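Local coordinates for glyoxylate-induced Protein (Pseudomonas aeruginosa, PDB 1SQ4) that is of unconfirmed function but folds as a double cupin beta-barrel and may, like its family, act as a ureidoglycine aminohydrolase, at residues A[66-71]-A[141-146]; A[188-193]-A[266-271]; A[194-199]-A[260-265]. All coordinates share one frame; numbering follows the deposited sequence.

Contact 1. Residues A[66-71]-A[141-146]; sequences ETFSQY and IRKHYQ
Ser69 and Arg142 form an antiparallel hydrogen-bonded bridge between neighbouring strands 69-76 and 136-144, in the six-stranded sheet of the first cupin barrel. Arg142 N meets Ser69 O at 2.7 Å in a nearly straight bond (170°), while the return bond from Ser69 N to Arg142 O, 3.0 Å, is more bent. Gln70 and Ile141 follow as a non-hydrogen-bonded pair with their side chains on the other face of the sheet. That face looks toward the second barrel: Ile141 packs on Leu261, and Gln70 OE1 bonds to the hydroxyl of Tyr263.

The Ser69 face is more polar and lies near a second subunit. Small Ser69 suits its place beside the long arginine, its OG 3.4 Å from Arg142 CB. A bend at chi3 (77°) turns the guanidinium back so that Ser69 OG sits at its edge, in plane but not bonded. The Tyr71 ring and the guanidinium have planes only 9° apart yet are not stacked; the two side chains pass at a slant, touching through Tyr71 CE2 and Arg142 CD at 3.8 Å. The polar ends work elsewhere, Arg142 in a salt bridge with Glu85 and Tyr71 OH with His269 of the second subunit.

Beyond the bridges, Phe68 and Lys143 supply apolar packing. Phe68 CE1 touches CD of the Lys143 chain, extended as far as CE, 3.5 Å away, while Thr67 CG2 covers one ring face near its rim. The methylenes can thus pass a buried ring and carry NZ onward to the carboxylate of Asp190; Lys143 NZ also donates to His144 O (2.8 Å). Where the strands part, one water bridges the backbones, donating to Thr67 O at 2.8 Å and accepting from His144 N at 3.2 Å.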
loop_
_atom_site.group_PDB
_atom_site.type_symbol
_atom_site.label_atom_id
_atom_site.label_comp_id
_atom_site.label_asym_id
_atom_site.label_seq_id
_atom_site.Cartn_x
_atom_site.Cartn_y
_atom_site.Cartn_z
ATOM N N GLU A 66 20.776 -18.573 -2.730
ATOM C CA GLU A 66 21.889 -19.201 -2.049
ATOM C C GLU A 66 22.818 -19.810 -3.075
ATOM O O GLU A 66 23.630 -20.659 -2.755
ATOM C CB GLU A 66 21.384 -20.284 -1.114
ATOM C CG GLU A 66 20.277 -19.840 -0.190
ATOM C CD GLU A 66 19.799 -20.978 0.680
ATOM O OE1 GLU A 66 20.593 -21.438 1.536
ATOM O OE2 GLU A 66 18.642 -21.424 0.494
ATOM N N THR A 67 22.699 -19.376 -4.321
ATOM C CA THR A 67 23.557 -19.918 -5.363
ATOM C C THR A 67 24.945 -19.305 -5.295
ATOM O O THR A 67 25.951 -20.005 -5.369
ATOM C CB THR A 67 22.996 -19.655 -6.764
ATOM O OG1 THR A 67 21.730 -20.304 -6.902
ATOM C CG2 THR A 67 23.950 -20.178 -7.814
ATOM N N PHE A 68 24.999 -17.990 -5.153
ATOM C CA PHE A 68 26.276 -17.302 -5.109
ATOM C C PHE A 68 26.583 -16.722 -3.745
ATOM O O PHE A 68 25.704 -16.548 -2.901
ATOM C CB PHE A 68 26.303 -16.166 -6.141
ATOM C CG PHE A 68 26.403 -16.629 -7.567
ATOM C CD1 PHE A 68 27.579 -17.201 -8.049
ATOM C CD2 PHE A 68 25.340 -16.455 -8.440
ATOM C CE1 PHE A 68 27.695 -17.593 -9.391
ATOM C CE2 PHE A 68 25.445 -16.841 -9.778
ATOM C CZ PHE A 68 26.629 -17.412 -10.256
ATOM N N SER A 69 27.858 -16.435 -3.546
ATOM C CA SER A 69 28.331 -15.829 -2.325
ATOM C C SER A 69 29.387 -14.833 -2.804
ATOM O O SER A 69 30.204 -15.136 -3.677
ATOM C CB SER A 69 28.922 -16.890 -1.392
ATOM O OG SER A 69 30.333 -16.829 -1.330
ATOM N N GLN A 70 29.339 -13.623 -2.268
ATOM C CA GLN A 70 30.282 -12.593 -2.657
ATOM C C GLN A 70 30.895 -11.973 -1.413
ATOM O O GLN A 70 30.193 -11.695 -0.441
ATOM C CB GLN A 70 29.554 -11.529 -3.478
ATOM C CG GLN A 70 30.361 -10.289 -3.775
ATOM C CD GLN A 70 29.558 -9.241 -4.536
ATOM O OE1 GLN A 70 28.319 -9.255 -4.526
ATOM N NE2 GLN A 70 30.259 -8.318 -5.190
ATOM N N TYR A 71 32.206 -11.779 -1.423
ATOM C CA TYR A 71 32.855 -11.146 -0.283
ATOM C C TYR A 71 33.744 -10.023 -0.805
ATOM O O TYR A 71 34.192 -10.058 -1.951
ATOM C CB TYR A 71 33.754 -12.120 0.481
ATOM C CG TYR A 71 33.204 -13.488 0.784
ATOM C CD1 TYR A 71 31.866 -13.678 1.114
ATOM C CD2 TYR A 71 34.059 -14.585 0.851
ATOM C CE1 TYR A 71 31.396 -14.926 1.512
ATOM C CE2 TYR A 71 33.598 -15.831 1.250
ATOM C CZ TYR A 71 32.264 -15.991 1.584
ATOM O OH TYR A 71 31.805 -17.204 2.029
ATOM N N ILE A 141 33.903 -14.059 -5.479
ATOM C CA ILE A 141 32.613 -14.627 -5.798
ATOM C C ILE A 141 32.682 -16.156 -5.814
ATOM O O ILE A 141 33.477 -16.741 -6.551
ATOM C CB ILE A 141 32.153 -14.081 -7.148
ATOM C CG1 ILE A 141 32.127 -12.559 -7.085
ATOM C CG2 ILE A 141 30.789 -14.609 -7.483
ATOM C CD1 ILE A 141 31.968 -11.878 -8.416
ATOM N N ARG A 142 31.839 -16.797 -5.006
ATOM C CA ARG A 142 31.829 -18.257 -4.906
ATOM C C ARG A 142 30.550 -18.939 -5.352
ATOM O O ARG A 142 29.463 -18.366 -5.270
ATOM C CB ARG A 142 32.124 -18.695 -3.462
ATOM C CG ARG A 142 33.528 -18.340 -2.978
ATOM C CD ARG A 142 33.690 -18.477 -1.471
ATOM N NE ARG A 142 33.826 -19.853 -0.986
ATOM C CZ ARG A 142 32.847 -20.552 -0.423
ATOM N NH1 ARG A 142 31.644 -20.009 -0.279
ATOM N NH2 ARG A 142 33.078 -21.779 0.022
ATOM N N LYS A 143 30.694 -20.177 -5.812
ATOM C CA LYS A 143 29.561 -20.981 -6.246
ATOM C C LYS A 143 29.960 -22.434 -6.355
ATOM O O LYS A 143 31.091 -22.752 -6.707
ATOM C CB LYS A 143 29.047 -20.535 -7.614
ATOM C CG LYS A 143 27.956 -21.439 -8.204
ATOM C CD LYS A 143 27.770 -21.128 -9.682
ATOM C CE LYS A 143 26.609 -21.875 -10.351
ATOM N NZ LYS A 143 26.568 -23.344 -10.131
ATOM N N HIS A 144 29.032 -23.321 -6.050
ATOM C CA HIS A 144 29.337 -24.722 -6.185
ATOM C C HIS A 144 29.246 -25.007 -7.678
ATOM O O HIS A 144 28.220 -24.753 -8.323
ATOM C CB HIS A 144 28.335 -25.569 -5.401
ATOM C CG HIS A 144 28.586 -25.587 -3.924
ATOM N ND1 HIS A 144 27.601 -25.905 -3.011
ATOM C CD2 HIS A 144 29.705 -25.362 -3.202
ATOM C CE1 HIS A 144 28.105 -25.876 -1.793
ATOM N NE2 HIS A 144 29.381 -25.549 -1.876
ATOM N N TYR A 145 30.344 -25.511 -8.223
ATOM C CA TYR A 145 30.425 -25.836 -9.634
ATOM C C TYR A 145 29.558 -27.038 -9.950
ATOM O O TYR A 145 29.479 -27.979 -9.168
ATOM C CB TYR A 145 31.881 -26.128 -10.016
ATOM C CG TYR A 145 32.050 -26.521 -11.468
ATOM C CD1 TYR A 145 32.267 -27.850 -11.831
ATOM C CD2 TYR A 145 31.942 -25.565 -12.493
ATOM C CE1 TYR A 145 32.369 -28.221 -13.167
ATOM C CE2 TYR A 145 32.043 -25.940 -13.837
ATOM C CZ TYR A 145 32.252 -27.272 -14.156
ATOM O OH TYR A 145 32.310 -27.668 -15.460
ATOM N N GLN A 146 28.898 -27.002 -11.099
ATOM C CA GLN A 146 28.055 -28.115 -11.487
ATOM C C GLN A 146 28.731 -28.928 -12.580
ATOM O O GLN A 146 28.892 -28.466 -13.711
ATOM C CB GLN A 146 26.700 -27.621 -11.962
ATOM C CG GLN A 146 25.753 -28.743 -12.304
ATOM C CD GLN A 146 24.341 -28.250 -12.509
ATOM O OE1 GLN A 146 23.444 -29.026 -12.869
ATOM N NE2 GLN A 146 24.127 -26.948 -12.280
HETATM O O HOH W 1 25.932 -22.829 -5.266
#

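Contact 2. Residues A[188-193]-A[266-271]; sequences RHDMHV and VNRHMR
The His192 imidazole carries Val266 CG2 on one face, directly over its centre at 3.7 Å from the ring centroid: a CH-pi contact between strand 191-198 of the second cupin barrel and the loop that follows strand 258-265. The Arg268 guanidinium has Asp190 CB over one face, offset toward the rim, with NH2 the nearest atom at 3.6 Å. At the edge of that guanidinium, within its plane, lies Asn267 O, gripped side-on by Arg268 NE (2.7 Å) and Arg268 NH1 (3.1 Å). Both nitrogens approach from the same face of that carbonyl, well above its plane. The third flat group, the Asn267 amide, stands nearly upright to the imidazole (80°).

A branched valine suits the histidine because one methyl can fill the ring face: CG2 lies between the backbone N and the carbonyl carbon (CG1 at chi1 -67°), and it meets the imidazole while the other methyl points elsewhere. Asn267 takes a left-handed backbone conformation, which asparagine tolerates well, and its ND2 donates to His189 O at 3.0 Å. Beside it is a backbone bond, Val266 N to Asp190 O at 2.9 Å, in which the donor stands 61° above the carbonyl plane.

Arginine suits the loop because its several donors can satisfy scattered carbonyls: besides Asn267 O, it reaches Met187 O through NH1 and Gln146 O through NH2. A thiocyanate ion, probably from the crystallisation liquor, lies about 3 Å from its side chain. Asp190 uses its OD2 for Lys143 and the backbone N of Gln146, so its meeting with the arginine is one of packing rather than a salt bridge. Next to the Val266 backbone bond, Asp190 CA makes a bent CA-H...O contact with Val266 O, 3.3 Å away.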
loop_
_atom_site.group_PDB
_atom_site.type_symbol
_atom_site.label_atom_id
_atom_site.label_comp_id
_atom_site.label_asym_id
_atom_site.label_seq_id
_atom_site.Cartn_x
_atom_site.Cartn_y
_atom_site.Cartn_z
ATOM N N ARG A 188 32.015 -25.480 -20.496
ATOM C CA ARG A 188 32.693 -25.947 -19.298
ATOM C C ARG A 188 32.385 -25.011 -18.136
ATOM O O ARG A 188 32.371 -25.430 -16.982
ATOM C CB ARG A 188 34.196 -26.008 -19.537
ATOM C CG ARG A 188 34.621 -27.069 -20.536
ATOM C CD ARG A 188 36.140 -27.104 -20.653
ATOM N NE ARG A 188 36.644 -25.846 -21.197
ATOM C CZ ARG A 188 37.901 -25.429 -21.108
ATOM N NH1 ARG A 188 38.812 -26.172 -20.488
ATOM N NH2 ARG A 188 38.243 -24.263 -21.642
ATOM N N HIS A 189 32.143 -23.739 -18.438
ATOM C CA HIS A 189 31.816 -22.777 -17.400
ATOM C C HIS A 189 30.340 -22.759 -17.134
ATOM O O HIS A 189 29.529 -22.712 -18.064
ATOM C CB HIS A 189 32.231 -21.371 -17.785
ATOM C CG HIS A 189 33.645 -21.060 -17.458
ATOM N ND1 HIS A 189 34.667 -21.215 -18.365
ATOM C CD2 HIS A 189 34.225 -20.657 -16.304
ATOM C CE1 HIS A 189 35.815 -20.924 -17.786
ATOM N NE2 HIS A 189 35.572 -20.583 -16.530
ATOM N N ASP A 190 29.992 -22.777 -15.854
ATOM C CA ASP A 190 28.593 -22.756 -15.466
ATOM C C ASP A 190 28.233 -21.426 -14.817
ATOM O O ASP A 190 27.177 -21.277 -14.208
ATOM C CB ASP A 190 28.285 -23.945 -14.542
ATOM C CG ASP A 190 28.921 -23.825 -13.168
ATOM O OD1 ASP A 190 29.908 -23.080 -13.004
ATOM O OD2 ASP A 190 28.431 -24.506 -12.242
HETATM N N MSE A 191 29.115 -20.451 -14.971
HETATM C CA MSE A 191 28.874 -19.136 -14.406
HETATM C C MSE A 191 29.712 -18.093 -15.121
HETATM O O MSE A 191 30.829 -18.366 -15.564
HETATM C CB MSE A 191 29.236 -19.099 -12.924
HETATM C CG MSE A 191 30.729 -19.063 -12.668
HETATM SE SE MSE A 191 31.110 -18.446 -10.883
HETATM C CE MSE A 191 33.020 -18.808 -10.812
ATOM N N HIS A 192 29.167 -16.892 -15.224
ATOM C CA HIS A 192 29.879 -15.809 -15.856
ATOM C C HIS A 192 29.924 -14.653 -14.868
ATOM O O HIS A 192 28.966 -14.403 -14.136
ATOM C CB HIS A 192 29.163 -15.354 -17.131
ATOM C CG HIS A 192 29.205 -16.349 -18.255
ATOM N ND1 HIS A 192 28.285 -16.325 -19.287
ATOM C CD2 HIS A 192 30.068 -17.346 -18.547
ATOM C CE1 HIS A 192 28.590 -17.264 -20.162
ATOM N NE2 HIS A 192 29.667 -17.900 -19.742
ATOM N N VAL A 193 31.058 -13.971 -14.835
ATOM C CA VAL A 193 31.247 -12.803 -13.991
ATOM C C VAL A 193 31.820 -11.786 -14.971
ATOM O O VAL A 193 33.007 -11.833 -15.300
ATOM C CB VAL A 193 32.273 -13.070 -12.855
ATOM C CG1 VAL A 193 32.381 -11.858 -11.952
ATOM C CG2 VAL A 193 31.856 -14.274 -12.038
ATOM N N VAL A 266 24.927 -20.066 -15.603
ATOM C CA VAL A 266 24.458 -20.394 -16.943
ATOM C C VAL A 266 24.926 -21.740 -17.492
ATOM O O VAL A 266 25.611 -22.502 -16.819
ATOM C CB VAL A 266 24.928 -19.322 -17.931
ATOM C CG1 VAL A 266 24.242 -17.990 -17.635
ATOM C CG2 VAL A 266 26.438 -19.169 -17.824
ATOM N N ASN A 267 24.546 -22.007 -18.738
ATOM C CA ASN A 267 24.908 -23.229 -19.449
ATOM C C ASN A 267 24.585 -24.510 -18.717
ATOM O O ASN A 267 25.285 -25.510 -18.869
ATOM C CB ASN A 267 26.389 -23.214 -19.799
ATOM C CG ASN A 267 26.786 -21.976 -20.538
ATOM O OD1 ASN A 267 25.966 -21.348 -21.188
ATOM N ND2 ASN A 267 28.053 -21.615 -20.447
ATOM N N ARG A 268 23.525 -24.496 -17.920
ATOM C CA ARG A 268 23.154 -25.702 -17.194
ATOM C C ARG A 268 21.635 -25.836 -17.098
ATOM O O ARG A 268 20.914 -24.878 -17.353
ATOM C CB ARG A 268 23.787 -25.662 -15.810
ATOM C CG ARG A 268 24.322 -26.997 -15.363
ATOM C CD ARG A 268 25.866 -27.100 -15.417
ATOM N NE ARG A 268 26.432 -26.716 -16.700
ATOM C CZ ARG A 268 27.728 -26.762 -17.002
ATOM N NH1 ARG A 268 28.135 -26.372 -18.203
ATOM N NH2 ARG A 268 28.620 -27.202 -16.124
ATOM N N HIS A 269 21.149 -27.026 -16.767
ATOM C CA HIS A 269 19.708 -27.240 -16.640
ATOM C C HIS A 269 19.230 -26.534 -15.385
ATOM O O HIS A 269 20.027 -26.256 -14.492
ATOM C CB HIS A 269 19.366 -28.729 -16.493
ATOM C CG HIS A 269 19.060 -29.423 -17.781
ATOM N ND1 HIS A 269 18.050 -29.025 -18.629
ATOM C CD2 HIS A 269 19.628 -30.509 -18.362
ATOM C CE1 HIS A 269 18.007 -29.830 -19.676
ATOM N NE2 HIS A 269 18.957 -30.738 -19.537
HETATM N N MSE A 270 17.929 -26.265 -15.310
HETATM C CA MSE A 270 17.341 -25.612 -14.141
HETATM C C MSE A 270 17.144 -26.638 -13.023
HETATM O O MSE A 270 16.622 -27.723 -13.262
HETATM C CB MSE A 270 15.998 -24.985 -14.510
HETATM C CG MSE A 270 16.095 -23.814 -15.468
HETATM SE SE MSE A 270 17.073 -22.299 -14.736
HETATM C CE MSE A 270 18.786 -22.647 -15.552
ATOM N N ARG A 271 17.561 -26.298 -11.806
ATOM C CA ARG A 271 17.424 -27.220 -10.679
ATOM C C ARG A 271 15.972 -27.551 -10.355
ATOM O O ARG A 271 15.170 -26.661 -10.104
ATOM C CB ARG A 271 18.125 -26.666 -9.426
ATOM C CG ARG A 271 17.974 -25.161 -9.195
ATOM C CD ARG A 271 19.065 -24.315 -9.900
ATOM N NE ARG A 271 20.293 -24.194 -9.105
ATOM C CZ ARG A 271 21.277 -23.324 -9.344
ATOM N NH1 ARG A 271 22.348 -23.296 -8.555
ATOM N NH2 ARG A 271 21.201 -22.478 -10.362
#

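Contact 3. Residues A[194-199]-A[260-265]; sequences NIVNFE and YLLYKD
Val196 and Tyr260 pack closely on one face of the antiparallel pair formed by strands 191-198 and 258-265 in the second cupin barrel, whereas side-chain packing thins out toward Lys264, although Asn194 stays buried and bonded through its backbone. Val196 CG2 touches Tyr260 CE2 at 3.4 Å, and Val196 CB lies over a face of the ring. With CG between the backbone N and the carbonyl carbon (chi1 52°), the tyrosine runs alongside the valine, both pointing the same way. Leu262 CD1 adds to the cluster 4.0 Å from Val196 CG2. The valine, the leucine and the tyrosine ring suit the barrel interior, where Leu216 also packs. The tyrosine's length lets its hydroxyl reach Tyr225 while lying at the edge of the Phe198 ring.

Backbone bonds hold the pair on both sides of Ile195. Asn194 and Leu262 exchange two, as do Val196 and Tyr260; Leu262 N to Asn194 O (2.8 Å) is the straightest at 168°. Ile195 and Leu261, a non-hydrogen-bonded pair, turn to the other face, where they meet only lightly and Leu261 packs on Ile141 of the first barrel.

At the loose end, Lys264 is partly exposed, as suits its charge; a thiocyanate ion, probably from the crystallisation liquor, lies about 4 Å from the Asn194 side chain. Asn194 ND2 comes no nearer to Lys264 than CE, 4.2 Å.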
loop_
_atom_site.group_PDB
_atom_site.type_symbol
_atom_site.label_atom_id
_atom_site.label_comp_id
_atom_site.label_asym_id
_atom_site.label_seq_id
_atom_site.Cartn_x
_atom_site.Cartn_y
_atom_site.Cartn_z
ATOM N N ASN A 194 30.970 -10.896 -15.474
ATOM C CA ASN A 194 31.410 -9.873 -16.433
ATOM C C ASN A 194 31.233 -8.486 -15.834
ATOM O O ASN A 194 30.880 -8.346 -14.669
ATOM C CB ASN A 194 30.590 -9.931 -17.725
ATOM C CG ASN A 194 30.359 -11.347 -18.217
ATOM O OD1 ASN A 194 31.308 -12.113 -18.433
ATOM N ND2 ASN A 194 29.090 -11.701 -18.414
ATOM N N ILE A 195 31.498 -7.468 -16.644
ATOM C CA ILE A 195 31.330 -6.089 -16.230
ATOM C C ILE A 195 30.514 -5.406 -17.313
ATOM O O ILE A 195 30.898 -5.408 -18.482
ATOM C CB ILE A 195 32.658 -5.355 -16.093
ATOM C CG1 ILE A 195 33.581 -6.128 -15.165
ATOM C CG2 ILE A 195 32.410 -3.940 -15.531
ATOM C CD1 ILE A 195 34.926 -5.467 -14.965
ATOM N N VAL A 196 29.374 -4.845 -16.925
ATOM C CA VAL A 196 28.509 -4.165 -17.873
ATOM C C VAL A 196 28.932 -2.695 -17.914
ATOM O O VAL A 196 29.035 -2.048 -16.879
ATOM C CB VAL A 196 27.050 -4.290 -17.438
ATOM C CG1 VAL A 196 26.133 -3.690 -18.489
ATOM C CG2 VAL A 196 26.725 -5.746 -17.196
ATOM N N ASN A 197 29.185 -2.186 -19.114
ATOM C CA ASN A 197 29.611 -0.809 -19.292
ATOM C C ASN A 197 28.569 0.077 -19.961
ATOM O O ASN A 197 28.090 -0.228 -21.057
ATOM C CB ASN A 197 30.872 -0.761 -20.137
ATOM C CG ASN A 197 31.838 -1.845 -19.792
ATOM O OD1 ASN A 197 32.278 -1.965 -18.651
ATOM N ND2 ASN A 197 32.179 -2.652 -20.780
ATOM N N PHE A 198 28.244 1.182 -19.296
ATOM C CA PHE A 198 27.286 2.155 -19.806
ATOM C C PHE A 198 27.967 3.507 -20.011
ATOM O O PHE A 198 28.487 4.107 -19.064
ATOM C CB PHE A 198 26.121 2.359 -18.834
ATOM C CG PHE A 198 25.148 1.219 -18.788
ATOM C CD1 PHE A 198 25.330 0.163 -17.900
ATOM C CD2 PHE A 198 24.041 1.206 -19.625
ATOM C CE1 PHE A 198 24.413 -0.888 -17.840
ATOM C CE2 PHE A 198 23.117 0.163 -19.578
ATOM C CZ PHE A 198 23.306 -0.885 -18.684
ATOM N N GLU A 199 27.962 3.980 -21.251
ATOM C CA GLU A 199 28.539 5.274 -21.581
ATOM C C GLU A 199 27.558 6.328 -21.086
ATOM O O GLU A 199 26.368 6.055 -20.948
ATOM C CB GLU A 199 28.719 5.411 -23.093
ATOM C CG GLU A 199 29.915 4.670 -23.635
ATOM C CD GLU A 199 31.222 5.275 -23.157
ATOM O OE1 GLU A 199 31.491 6.449 -23.497
ATOM O OE2 GLU A 199 31.977 4.585 -22.439
ATOM N N TYR A 260 29.152 -1.855 -13.791
ATOM C CA TYR A 260 29.044 -2.719 -12.646
ATOM C C TYR A 260 29.418 -4.143 -12.902
ATOM O O TYR A 260 29.256 -4.662 -14.002
ATOM C CB TYR A 260 27.639 -2.668 -12.062
ATOM C CG TYR A 260 26.530 -2.919 -13.053
ATOM C CD1 TYR A 260 25.692 -1.877 -13.461
ATOM C CD2 TYR A 260 26.271 -4.205 -13.542
ATOM C CE1 TYR A 260 24.625 -2.104 -14.322
ATOM C CE2 TYR A 260 25.198 -4.441 -14.406
ATOM C CZ TYR A 260 24.383 -3.386 -14.786
ATOM O OH TYR A 260 23.304 -3.598 -15.612
ATOM N N LEU A 261 29.937 -4.769 -11.860
ATOM C CA LEU A 261 30.337 -6.160 -11.904
ATOM C C LEU A 261 29.053 -6.979 -11.820
ATOM O O LEU A 261 28.172 -6.680 -11.016
ATOM C CB LEU A 261 31.233 -6.448 -10.705
ATOM C CG LEU A 261 31.663 -7.884 -10.469
ATOM C CD1 LEU A 261 32.723 -8.283 -11.480
ATOM C CD2 LEU A 261 32.199 -8.003 -9.055
ATOM N N LEU A 262 28.946 -8.008 -12.648
ATOM C CA LEU A 262 27.758 -8.854 -12.669
ATOM C C LEU A 262 28.115 -10.329 -12.687
ATOM O O LEU A 262 29.019 -10.754 -13.412
ATOM C CB LEU A 262 26.919 -8.518 -13.907
ATOM C CG LEU A 262 25.660 -9.346 -14.213
ATOM C CD1 LEU A 262 24.810 -8.583 -15.208
ATOM C CD2 LEU A 262 26.018 -10.718 -14.761
ATOM N N TYR A 263 27.391 -11.112 -11.898
ATOM C CA TYR A 263 27.612 -12.554 -11.847
ATOM C C TYR A 263 26.293 -13.298 -11.958
ATOM O O TYR A 263 25.297 -12.895 -11.364
ATOM C CB TYR A 263 28.353 -12.949 -10.559
ATOM C CG TYR A 263 27.783 -12.408 -9.260
ATOM C CD1 TYR A 263 26.844 -13.128 -8.526
ATOM C CD2 TYR A 263 28.229 -11.195 -8.740
ATOM C CE1 TYR A 263 26.371 -12.653 -7.293
ATOM C CE2 TYR A 263 27.766 -10.707 -7.516
ATOM C CZ TYR A 263 26.841 -11.437 -6.795
ATOM O OH TYR A 263 26.404 -10.950 -5.575
ATOM N N LYS A 264 26.303 -14.376 -12.741
ATOM C CA LYS A 264 25.128 -15.221 -12.977
ATOM C C LYS A 264 25.551 -16.649 -13.316
ATOM O O LYS A 264 26.683 -16.887 -13.740
ATOM C CB LYS A 264 24.306 -14.668 -14.144
ATOM C CG LYS A 264 25.180 -14.280 -15.330
ATOM C CD LYS A 264 24.392 -13.932 -16.569
ATOM C CE LYS A 264 25.351 -13.565 -17.682
ATOM N NZ LYS A 264 24.660 -13.435 -18.989
ATOM N N ASP A 265 24.624 -17.586 -13.131
ATOM C CA ASP A 265 24.860 -18.996 -13.420
ATOM C C ASP A 265 24.214 -19.310 -14.766
ATOM O O ASP A 265 23.092 -18.878 -15.034
ATOM C CB ASP A 265 24.274 -19.882 -12.316
ATOM C CG ASP A 265 22.806 -19.604 -12.051
ATOM O OD1 ASP A 265 22.474 -18.483 -11.597
ATOM O OD2 ASP A 265 21.974 -20.510 -12.294
#

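Overall arrangement
Contact 1 belongs to the first cupin barrel and closes along the chain before the other two open; contact 3 is then nested inside the loop closed by contact 2. Contacts 2 and 3 share strand 191-198; the bond from His192 N to Lys264 O continues its pairing with strand 258-265, and contact 2 adds the loop after the latter. The centre of contact 1 is about 12 Å from that of contact 2 and about 16 Å from that of contact 3; contacts 2 and 3 are also about 16 Å apart. Phe68 packs against Lys264 and Asp265, and Tyr145 OH reaches Arg188 O, so contact 1 of the first barrel packs directly on strands and loops of the second.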